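Local structure of YbgK (Escherichia coli, 5DUD) at residues 172-177 and 276-281; 166-171 and 265-270; 16-21 and 123-128; 26-31 and 245-250. The protein catalyses, as 5-oxoprolinase subunit C, the ATP-driven cleavage of 5-oxoproline to L-glutamate, with release of ADP and phosphate. One frame throughout, in Å; residues are numbered along the deposited sequence.

Contact 1: residues 172-177 and 276-281; sequences NRIRAL and QPIHFV
Strands 173-177 and 277-281 run side by side as a parallel pair, R173 next to H279, I174 next to F280 and R175 next to V281. They are the first and last strands of a mixed sheet in the carboxyltransferase domain, a member of the cyclophilin-like clan, and pair with each other. Four backbone bonds make the ladder: H279 N to N172 O, I174 N to H279 O, V281 N to I174 O and A176 N to V281 O. I174 thus both gives and receives. N172 adds a side-chain rung. With its CG set between the backbone N and the carbonyl carbon (chi1 51°), the side chain runs alongside that of H279, its amide turned 57° from the ring, and OD1 of N172 accepts a hydrogen bond from H279 ND1 at 2.8 Å, near the ring plane. This bond is likely to fix the rotation of the ring. R173 reaches over one face of the same imidazole, NH1 lying 3.3 Å from H279 CG with the two planes 28° apart; its NE passes 3.6 Å from CG2 of V281. On the sheet face of I174 and F280 the chemistry is apolar: I174 CD1 meets I278 CG2, and A176 CB lies 4.1 Å from F280 CD1. F280 continues to F193 of helix 187-195, where the rings stack, while I174 rests on helix 266-271 and on I261 of neighbouring strand 257-261.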
# COMPACT_ATOMS: atom_id res chain seq x y z
N ASN A 172 20.57 -3.81 10.06
CA ASN A 172 19.42 -4.01 10.95
C ASN A 172 19.03 -2.69 11.67
O ASN A 172 17.93 -2.65 12.23
CB ASN A 172 19.64 -5.14 11.98
CG ASN A 172 20.93 -5.07 12.77
OD1 ASN A 172 21.01 -4.41 13.81
ND2 ASN A 172 21.96 -5.75 12.30
N ARG A 173 19.89 -1.64 11.67
CA ARG A 173 19.57 -0.34 12.28
C ARG A 173 18.79 0.51 11.27
O ARG A 173 19.28 0.73 10.17
CB ARG A 173 20.84 0.38 12.77
CG ARG A 173 21.64 -0.45 13.75
CD ARG A 173 22.52 0.36 14.68
NE ARG A 173 21.75 1.12 15.68
CZ ARG A 173 21.18 0.62 16.77
NH1 ARG A 173 21.26 -0.69 17.04
NH2 ARG A 173 20.52 1.41 17.61
N ILE A 174 17.58 0.95 11.64
CA ILE A 174 16.69 1.72 10.76
C ILE A 174 16.26 3.02 11.46
O ILE A 174 15.74 2.98 12.57
CB ILE A 174 15.48 0.82 10.37
CG1 ILE A 174 15.90 -0.21 9.29
CG2 ILE A 174 14.26 1.62 9.90
CD1 ILE A 174 15.57 -1.62 9.62
N ARG A 175 16.46 4.16 10.80
CA ARG A 175 16.10 5.46 11.35
C ARG A 175 14.60 5.71 11.25
O ARG A 175 14.06 5.75 10.15
CB ARG A 175 16.87 6.58 10.62
CG ARG A 175 18.34 6.64 10.99
CD ARG A 175 19.12 7.60 10.11
NE ARG A 175 19.29 7.08 8.76
CZ ARG A 175 19.91 7.71 7.77
NH1 ARG A 175 20.44 8.91 7.97
NH2 ARG A 175 20.01 7.15 6.57
N ALA A 176 13.93 5.87 12.40
CA ALA A 176 12.49 6.16 12.44
C ALA A 176 12.25 7.49 13.14
O ALA A 176 12.98 7.85 14.06
CB ALA A 176 11.73 5.04 13.15
N LEU A 177 11.21 8.22 12.68
CA LEU A 177 10.80 9.51 13.24
C LEU A 177 9.59 9.30 14.15
O LEU A 177 8.65 8.62 13.74
CB LEU A 177 10.45 10.51 12.12
CG LEU A 177 11.58 11.42 11.65
CD1 LEU A 177 11.20 12.16 10.38
CD2 LEU A 177 11.94 12.45 12.71
N GLN A 276 15.87 -12.67 12.20
CA GLN A 276 16.85 -11.68 12.68
C GLN A 276 16.19 -10.46 13.32
O GLN A 276 15.11 -10.05 12.89
CB GLN A 276 17.75 -11.22 11.52
CG GLN A 276 18.66 -12.32 10.94
CD GLN A 276 19.84 -12.62 11.82
OE1 GLN A 276 20.93 -12.04 11.66
NE2 GLN A 276 19.68 -13.53 12.77
N PRO A 277 16.85 -9.83 14.32
CA PRO A 277 16.26 -8.64 14.97
C PRO A 277 16.31 -7.38 14.10
O PRO A 277 16.92 -7.37 13.03
CB PRO A 277 17.11 -8.48 16.23
CG PRO A 277 18.42 -9.06 15.88
CD PRO A 277 18.14 -10.19 14.94
N ILE A 278 15.62 -6.32 14.57
CA ILE A 278 15.55 -4.99 13.94
C ILE A 278 15.69 -3.92 15.02
O ILE A 278 14.90 -3.92 15.97
CB ILE A 278 14.23 -4.77 13.13
CG1 ILE A 278 13.80 -6.01 12.32
CG2 ILE A 278 14.37 -3.54 12.22
CD1 ILE A 278 12.43 -5.89 11.67
N HIS A 279 16.65 -2.99 14.87
CA HIS A 279 16.84 -1.89 15.83
C HIS A 279 16.34 -0.59 15.23
O HIS A 279 16.59 -0.32 14.06
CB HIS A 279 18.31 -1.75 16.23
CG HIS A 279 18.90 -2.97 16.87
ND1 HIS A 279 19.63 -3.88 16.13
CD2 HIS A 279 18.85 -3.39 18.15
CE1 HIS A 279 20.01 -4.82 16.99
NE2 HIS A 279 19.56 -4.56 18.22
N PHE A 280 15.66 0.23 16.03
CA PHE A 280 15.17 1.54 15.59
C PHE A 280 16.08 2.63 16.14
O PHE A 280 16.48 2.58 17.31
CB PHE A 280 13.72 1.78 16.02
CG PHE A 280 12.71 0.91 15.30
CD1 PHE A 280 12.43 1.11 13.96
CD2 PHE A 280 12.00 -0.07 15.98
CE1 PHE A 280 11.49 0.32 13.30
CE2 PHE A 280 11.05 -0.85 15.32
CZ PHE A 280 10.80 -0.65 13.99
N VAL A 281 16.42 3.62 15.30
CA VAL A 281 17.26 4.75 15.67
C VAL A 281 16.39 6.01 15.65
O VAL A 281 15.68 6.25 14.68
CB VAL A 281 18.47 4.87 14.70
CG1 VAL A 281 19.21 6.20 14.88
CG2 VAL A 281 19.43 3.70 14.87

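Contact 2: residues 166-171 and 265-270; sequences KQLLWG and DMYHLA
The Y267 ring lies between two residues, L168 CD1 over one face at 4.1 Å from the plane and H268 CD2 over the opposite face at 3.4 Å, each offset toward the rim. W170 comes up at its edge, CD1 being 3.5 Å from CD1 of Y267; the two rings meet obliquely, with planes 71° apart. The indole in turn carries L168 O over its centre, and G171 N stands at the edge of the H268 imidazole. Such a cluster shows how aromatic groups can fasten an irregular chain to a short, weakly bonded helix. Y267 has CG between its backbone N and carbonyl carbon (chi1 80°), which sends the ring out toward the loop, where OH donates to L169 O at 2.9 Å. The donor is tilted from the carbonyl plane. H268 adds only a weak hold: ND1 is 2.8 Å from G171 N and 3.4 Å from G171 O, two poor bonds that would need opposite protonation of ND1 and are best read as alternatives. W170 NE1 has its hydrogen bond outside the pair, with the carboxylate of D33. The segment 166-171 is thereby laid against helix 266-271 just before strand 173-178 begins. Nearby, L168 packs on Y298 and Y267 on Q295, both of helix 285-302, and L168 and Y267 both touch P35 of helix 34-44.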
# COMPACT_ATOMS: atom_id res chain seq x y z
N LYS A 166 28.38 0.02 -7.90
CA LYS A 166 28.40 -0.36 -6.49
C LYS A 166 26.97 -0.39 -5.95
O LYS A 166 26.21 0.53 -6.24
CB LYS A 166 29.25 0.63 -5.66
CG LYS A 166 30.73 0.70 -6.03
CD LYS A 166 31.29 2.11 -5.86
CE LYS A 166 32.78 2.18 -6.12
NZ LYS A 166 33.57 2.30 -4.87
N GLN A 167 26.60 -1.44 -5.21
CA GLN A 167 25.27 -1.56 -4.61
C GLN A 167 25.28 -0.88 -3.24
O GLN A 167 26.34 -0.45 -2.79
CB GLN A 167 24.88 -3.05 -4.48
CG GLN A 167 24.87 -3.80 -5.79
CD GLN A 167 24.33 -5.19 -5.61
OE1 GLN A 167 25.09 -6.17 -5.56
NE2 GLN A 167 23.02 -5.32 -5.51
N LEU A 168 24.11 -0.79 -2.57
CA LEU A 168 23.95 -0.17 -1.24
C LEU A 168 23.97 -1.22 -0.13
O LEU A 168 23.27 -2.23 -0.22
CB LEU A 168 22.63 0.61 -1.17
CG LEU A 168 22.47 1.79 -2.12
CD1 LEU A 168 21.05 2.32 -2.06
CD2 LEU A 168 23.45 2.90 -1.80
N LEU A 169 24.74 -0.97 0.95
CA LEU A 169 24.81 -1.93 2.04
C LEU A 169 23.53 -1.92 2.86
O LEU A 169 22.93 -0.87 3.07
CB LEU A 169 26.02 -1.69 2.96
CG LEU A 169 26.98 -2.86 3.04
CD1 LEU A 169 27.83 -2.94 1.78
CD2 LEU A 169 27.84 -2.77 4.29
N TRP A 170 23.13 -3.11 3.31
CA TRP A 170 21.95 -3.32 4.15
C TRP A 170 22.39 -3.47 5.60
O TRP A 170 23.57 -3.74 5.86
CB TRP A 170 21.18 -4.56 3.67
CG TRP A 170 20.80 -4.48 2.23
CD1 TRP A 170 19.74 -3.80 1.70
CD2 TRP A 170 21.54 -5.00 1.11
NE1 TRP A 170 19.74 -3.92 0.33
CE2 TRP A 170 20.85 -4.64 -0.06
CE3 TRP A 170 22.72 -5.75 1.00
CZ2 TRP A 170 21.28 -5.01 -1.33
CZ3 TRP A 170 23.15 -6.11 -0.27
CH2 TRP A 170 22.44 -5.75 -1.41
N GLY A 171 21.46 -3.28 6.52
CA GLY A 171 21.70 -3.40 7.95
C GLY A 171 20.43 -3.61 8.74
O GLY A 171 19.33 -3.59 8.18
N ASP A 265 15.63 4.61 4.45
CA ASP A 265 15.93 3.36 5.17
C ASP A 265 14.90 2.25 4.91
O ASP A 265 15.11 1.13 5.39
CB ASP A 265 16.03 3.64 6.68
CG ASP A 265 17.34 4.30 7.06
OD1 ASP A 265 17.86 5.11 6.26
OD2 ASP A 265 17.85 4.01 8.17
N MET A 266 13.82 2.52 4.15
CA MET A 266 12.81 1.50 3.85
C MET A 266 13.39 0.29 3.12
O MET A 266 12.89 -0.81 3.31
CB MET A 266 11.68 2.10 2.99
CG MET A 266 10.68 2.92 3.77
SD MET A 266 9.70 1.96 4.95
CE MET A 266 8.70 0.99 3.84
N TYR A 267 14.43 0.48 2.29
CA TYR A 267 15.05 -0.62 1.54
C TYR A 267 15.71 -1.65 2.48
O TYR A 267 15.78 -2.82 2.11
CB TYR A 267 16.06 -0.11 0.49
CG TYR A 267 17.44 0.27 0.99
CD1 TYR A 267 18.46 -0.66 1.02
CD2 TYR A 267 17.75 1.59 1.29
CE1 TYR A 267 19.75 -0.31 1.42
CE2 TYR A 267 19.04 1.96 1.69
CZ TYR A 267 20.04 1.00 1.74
OH TYR A 267 21.30 1.37 2.16
N HIS A 268 16.15 -1.25 3.69
CA HIS A 268 16.77 -2.19 4.63
C HIS A 268 15.79 -3.27 5.15
O HIS A 268 16.21 -4.41 5.34
CB HIS A 268 17.38 -1.46 5.85
CG HIS A 268 18.60 -0.65 5.55
ND1 HIS A 268 19.85 -1.03 6.00
CD2 HIS A 268 18.72 0.52 4.88
CE1 HIS A 268 20.68 -0.09 5.59
NE2 HIS A 268 20.05 0.87 4.92
N LEU A 269 14.51 -2.91 5.37
CA LEU A 269 13.47 -3.85 5.88
C LEU A 269 13.32 -5.08 4.95
O LEU A 269 13.19 -6.20 5.44
CB LEU A 269 12.09 -3.15 6.02
CG LEU A 269 11.67 -2.42 7.32
CD1 LEU A 269 11.44 -3.39 8.49
CD2 LEU A 269 12.53 -1.20 7.63
N ALA A 270 13.35 -4.85 3.63
CA ALA A 270 13.18 -5.86 2.58
C ALA A 270 14.17 -7.01 2.67
O ALA A 270 13.80 -8.12 2.31
CB ALA A 270 13.30 -5.21 1.20

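Contact 3: residues 16-21 and 123-128; sequences GGRHGF and PVMGSC
V124 O is gripped twice by one guanidinium: R18 NE donates to it at 2.7 Å along a nearly straight path (174°) in the guanidinium plane, and NH2 adds a weak bond at 3.3 Å. The same NH2 gives a second weak bond, to S127 O, and also bonds to S129 O. With CG opposite the backbone N across the CA-CB bond (chi1 -170°) and a bend at chi3, the R18 chain reaches these carbonyls, and S127 OG sits 4.0 Å above the guanidinium, over its centre. R18 is itself the centre of an inverse gamma turn, in the loop between strand 12-14 and helix 34-44. Shortening it to an alanine here would probably leave V124 O and S127 O without their shared donor and let the 123-128 loop drift. Beside it, F21 and M125 make a Met-aromatic contact, SD lying 4.8 Å from the ring centroid and 5° off the normal, while M125 O stands at the ring edge. A water links H19 O and M125 O, 3.0 Å from each. V124 and M125 also pack on apolar side chains of another protein chain, and G20 N bonds to an acidic side chain there.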
# COMPACT_ATOMS: atom_id res chain seq x y z
N GLY A 16 8.06 0.75 -10.50
CA GLY A 16 8.19 1.91 -9.63
C GLY A 16 7.03 2.08 -8.66
O GLY A 16 7.25 2.43 -7.50
N GLY A 17 5.81 1.83 -9.13
CA GLY A 17 4.61 1.90 -8.31
C GLY A 17 3.40 2.47 -9.02
O GLY A 17 3.52 3.30 -9.93
N ARG A 18 2.22 2.02 -8.60
CA ARG A 18 0.92 2.45 -9.12
C ARG A 18 0.47 3.70 -8.33
O ARG A 18 -0.36 3.60 -7.43
CB ARG A 18 -0.07 1.28 -9.01
CG ARG A 18 -1.38 1.50 -9.73
CD ARG A 18 -2.23 0.24 -9.87
NE ARG A 18 -1.66 -0.70 -10.84
CZ ARG A 18 -0.90 -1.76 -10.55
NH1 ARG A 18 -0.58 -2.05 -9.29
NH2 ARG A 18 -0.44 -2.54 -11.53
N HIS A 19 1.05 4.87 -8.66
CA HIS A 19 0.79 6.13 -7.95
C HIS A 19 -0.45 6.87 -8.49
O HIS A 19 -0.97 6.54 -9.55
CB HIS A 19 2.03 7.05 -8.04
CG HIS A 19 3.30 6.41 -7.56
ND1 HIS A 19 4.29 6.02 -8.44
CD2 HIS A 19 3.69 6.10 -6.30
CE1 HIS A 19 5.26 5.50 -7.70
NE2 HIS A 19 4.94 5.54 -6.40
N GLY A 20 -0.88 7.89 -7.74
CA GLY A 20 -2.05 8.72 -8.02
C GLY A 20 -3.39 8.16 -7.58
O GLY A 20 -4.39 8.86 -7.72
N PHE A 21 -3.45 6.92 -7.05
CA PHE A 21 -4.74 6.33 -6.67
C PHE A 21 -4.83 5.89 -5.20
O PHE A 21 -5.64 5.03 -4.88
CB PHE A 21 -5.08 5.13 -7.59
CG PHE A 21 -4.69 5.32 -9.03
CD1 PHE A 21 -5.45 6.09 -9.89
CD2 PHE A 21 -3.52 4.76 -9.53
CE1 PHE A 21 -5.08 6.26 -11.22
CE2 PHE A 21 -3.15 4.93 -10.86
CZ PHE A 21 -3.93 5.68 -11.70
N PRO A 123 0.47 -2.45 -18.82
CA PRO A 123 0.54 -1.55 -17.65
C PRO A 123 -0.87 -1.20 -17.19
O PRO A 123 -1.57 -0.45 -17.86
CB PRO A 123 1.31 -0.34 -18.18
CG PRO A 123 1.05 -0.32 -19.63
CD PRO A 123 0.76 -1.73 -20.07
N VAL A 124 -1.29 -1.80 -16.07
CA VAL A 124 -2.61 -1.59 -15.50
C VAL A 124 -2.59 -0.34 -14.62
O VAL A 124 -2.08 -0.39 -13.50
CB VAL A 124 -3.08 -2.84 -14.70
CG1 VAL A 124 -4.41 -2.57 -14.00
CG2 VAL A 124 -3.19 -4.06 -15.62
N MET A 125 -3.16 0.78 -15.14
CA MET A 125 -3.24 2.08 -14.46
C MET A 125 -1.83 2.67 -14.23
O MET A 125 -1.41 2.92 -13.10
CB MET A 125 -4.08 1.97 -13.17
CG MET A 125 -5.57 2.06 -13.44
SD MET A 125 -6.61 1.64 -12.02
CE MET A 125 -6.17 -0.05 -11.76
N GLY A 126 -1.13 2.89 -15.35
CA GLY A 126 0.22 3.45 -15.40
C GLY A 126 1.27 2.73 -14.59
O GLY A 126 2.21 3.36 -14.10
N SER A 127 1.15 1.39 -14.45
CA SER A 127 2.09 0.58 -13.67
C SER A 127 1.90 -0.92 -13.95
O SER A 127 0.78 -1.35 -14.25
CB SER A 127 1.91 0.85 -12.18
OG SER A 127 2.70 -0.01 -11.37
N CYS A 128 2.99 -1.69 -13.85
CA CYS A 128 3.01 -3.14 -14.06
C CYS A 128 3.24 -3.89 -12.73
O CYS A 128 3.47 -5.10 -12.74
CB CYS A 128 4.08 -3.49 -15.08
SG CYS A 128 3.96 -2.55 -16.63
O HOH W 1 0.38 4.86 -11.68

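Contact 4: residues 26-31 and 245-250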
# COMPACT_ATOMS: atom_id res chain seq x y z
N ILE A 26 -6.27 2.19 -3.46
CA ILE A 26 -5.32 1.35 -4.20
C ILE A 26 -3.91 1.56 -3.65
O ILE A 26 -3.42 2.69 -3.64
CB ILE A 26 -5.39 1.63 -5.74
CG1 ILE A 26 -6.70 1.06 -6.31
CG2 ILE A 26 -4.16 1.07 -6.49
CD1 ILE A 26 -7.28 1.76 -7.60
N SER A 27 -3.25 0.47 -3.23
CA SER A 27 -1.88 0.50 -2.72
C SER A 27 -0.92 0.71 -3.90
O SER A 27 -1.19 0.19 -4.98
CB SER A 27 -1.56 -0.79 -1.99
OG SER A 27 -2.62 -1.18 -1.12
N HIS A 28 0.15 1.50 -3.71
CA HIS A 28 1.10 1.81 -4.79
C HIS A 28 1.95 0.59 -5.18
O HIS A 28 2.36 0.50 -6.33
CB HIS A 28 1.99 3.02 -4.44
CG HIS A 28 3.18 2.70 -3.58
ND1 HIS A 28 4.47 2.84 -4.06
CD2 HIS A 28 3.24 2.25 -2.31
CE1 HIS A 28 5.27 2.50 -3.06
NE2 HIS A 28 4.57 2.12 -1.99
N CYS A 29 2.21 -0.34 -4.23
CA CYS A 29 2.98 -1.57 -4.45
C CYS A 29 4.40 -1.23 -5.00
O CYS A 29 5.01 -0.28 -4.51
CB CYS A 29 2.22 -2.54 -5.35
SG CYS A 29 0.53 -2.88 -4.81
N GLY A 30 4.93 -1.99 -5.95
CA GLY A 30 6.27 -1.77 -6.48
C GLY A 30 7.27 -2.55 -5.66
O GLY A 30 6.88 -3.27 -4.73
N ALA A 31 8.55 -2.45 -6.00
CA ALA A 31 9.60 -3.19 -5.29
C ALA A 31 9.75 -2.73 -3.85
O ALA A 31 9.71 -1.54 -3.57
CB ALA A 31 10.93 -3.06 -6.02
N LEU A 245 4.07 -0.92 8.27
CA LEU A 245 3.36 -0.98 6.99
C LEU A 245 4.36 -0.92 5.84
O LEU A 245 5.30 -0.14 5.91
CB LEU A 245 2.36 0.17 6.88
CG LEU A 245 1.32 0.24 8.00
CD1 LEU A 245 0.41 1.45 7.82
CD2 LEU A 245 0.49 -1.03 8.06
N MET A 246 4.17 -1.76 4.81
CA MET A 246 5.06 -1.81 3.65
C MET A 246 4.30 -1.29 2.40
O MET A 246 3.38 -0.49 2.57
CB MET A 246 5.64 -3.23 3.47
CG MET A 246 6.39 -3.76 4.69
SD MET A 246 7.77 -2.73 5.25
CE MET A 246 8.97 -3.05 3.96
N ASN A 247 4.68 -1.69 1.18
CA ASN A 247 4.10 -1.14 -0.05
C ASN A 247 2.65 -1.59 -0.35
O ASN A 247 1.86 -0.74 -0.75
CB ASN A 247 4.98 -1.46 -1.25
CG ASN A 247 6.40 -0.94 -1.14
OD1 ASN A 247 6.96 -0.82 -0.05
ND2 ASN A 247 7.04 -0.67 -2.28
N ASP A 248 2.29 -2.88 -0.15
CA ASP A 248 0.93 -3.38 -0.42
C ASP A 248 -0.07 -3.12 0.74
O ASP A 248 -1.22 -3.54 0.63
CB ASP A 248 0.96 -4.89 -0.72
CG ASP A 248 1.57 -5.24 -2.06
OD1 ASP A 248 2.40 -4.45 -2.56
OD2 ASP A 248 1.25 -6.32 -2.59
N ALA A 249 0.34 -2.41 1.82
CA ALA A 249 -0.51 -2.12 2.99
C ALA A 249 -1.79 -1.35 2.67
O ALA A 249 -1.95 -0.79 1.59
CB ALA A 249 0.28 -1.30 4.00
N GLN A 250 -2.69 -1.31 3.67
CA GLN A 250 -3.94 -0.55 3.64
C GLN A 250 -3.68 0.94 3.46
O GLN A 250 -2.75 1.46 4.08
CB GLN A 250 -4.70 -0.71 4.98
CG GLN A 250 -5.66 -1.86 5.05
CD GLN A 250 -6.55 -1.70 6.27
OE1 GLN A 250 -7.63 -1.11 6.20
NE2 GLN A 250 -6.07 -2.12 7.43
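H28 and N247 are brought together by their first torsions: CG of H28 lies between its backbone N and carbonyl carbon (chi1 82°), while CG of N247 is anti to its carbonyl carbon (chi1 -58°). Ring and amide cross with planes 26° apart, NE2 of H28 being 3.7 Å from CG of N247. The amide then serves two carbonyls of the other loop from one nitrogen, ND2 donating to C29 O at 3.0 Å, from above the carbonyl plane, and more weakly to A31 O at 3.1 Å. Replacing N247 with a leucine would probably leave C29 O and A31 O without this donor and let the main chain from C29 to A31 shift. At the other end S27 OG donates to A249 O at 2.8 Å, tilted from the carbonyl plane. D248 OD1 comes within 3.3 Å of C29 SG, but its stronger partner is R206, to which it is salt-bridged and which also bonds to G30 O. This is a worked case of a buried loop junction in which one side-chain amide bridges two main-chain carbonyls, linking the loop before helix 34-44 to the one after strand 243-245.

How the contacts relate
The four contacts pass from regular to irregular pairing. Contact 1 is a partly buried strand ladder, contact 4 a buried loop junction held by side chains, contact 2 an aromatic cluster at the surface, and contact 3 a partly buried arginine site beside another protein chain. Contacts 1 and 2 share a border: R175 forms a salt bridge with D265, and I174 packs on L269. Contacts 2 and 4 meet mainly through apolar packing, L269 and M266 against M246. Contacts 3 and 4 use the loop between strand 12-14 and helix 34-44, with a probable hydrogen bond from R18 N to H28 O. Contacts 1 and 3, centres about 29 Å apart, lie on opposite sides of the chain's centre.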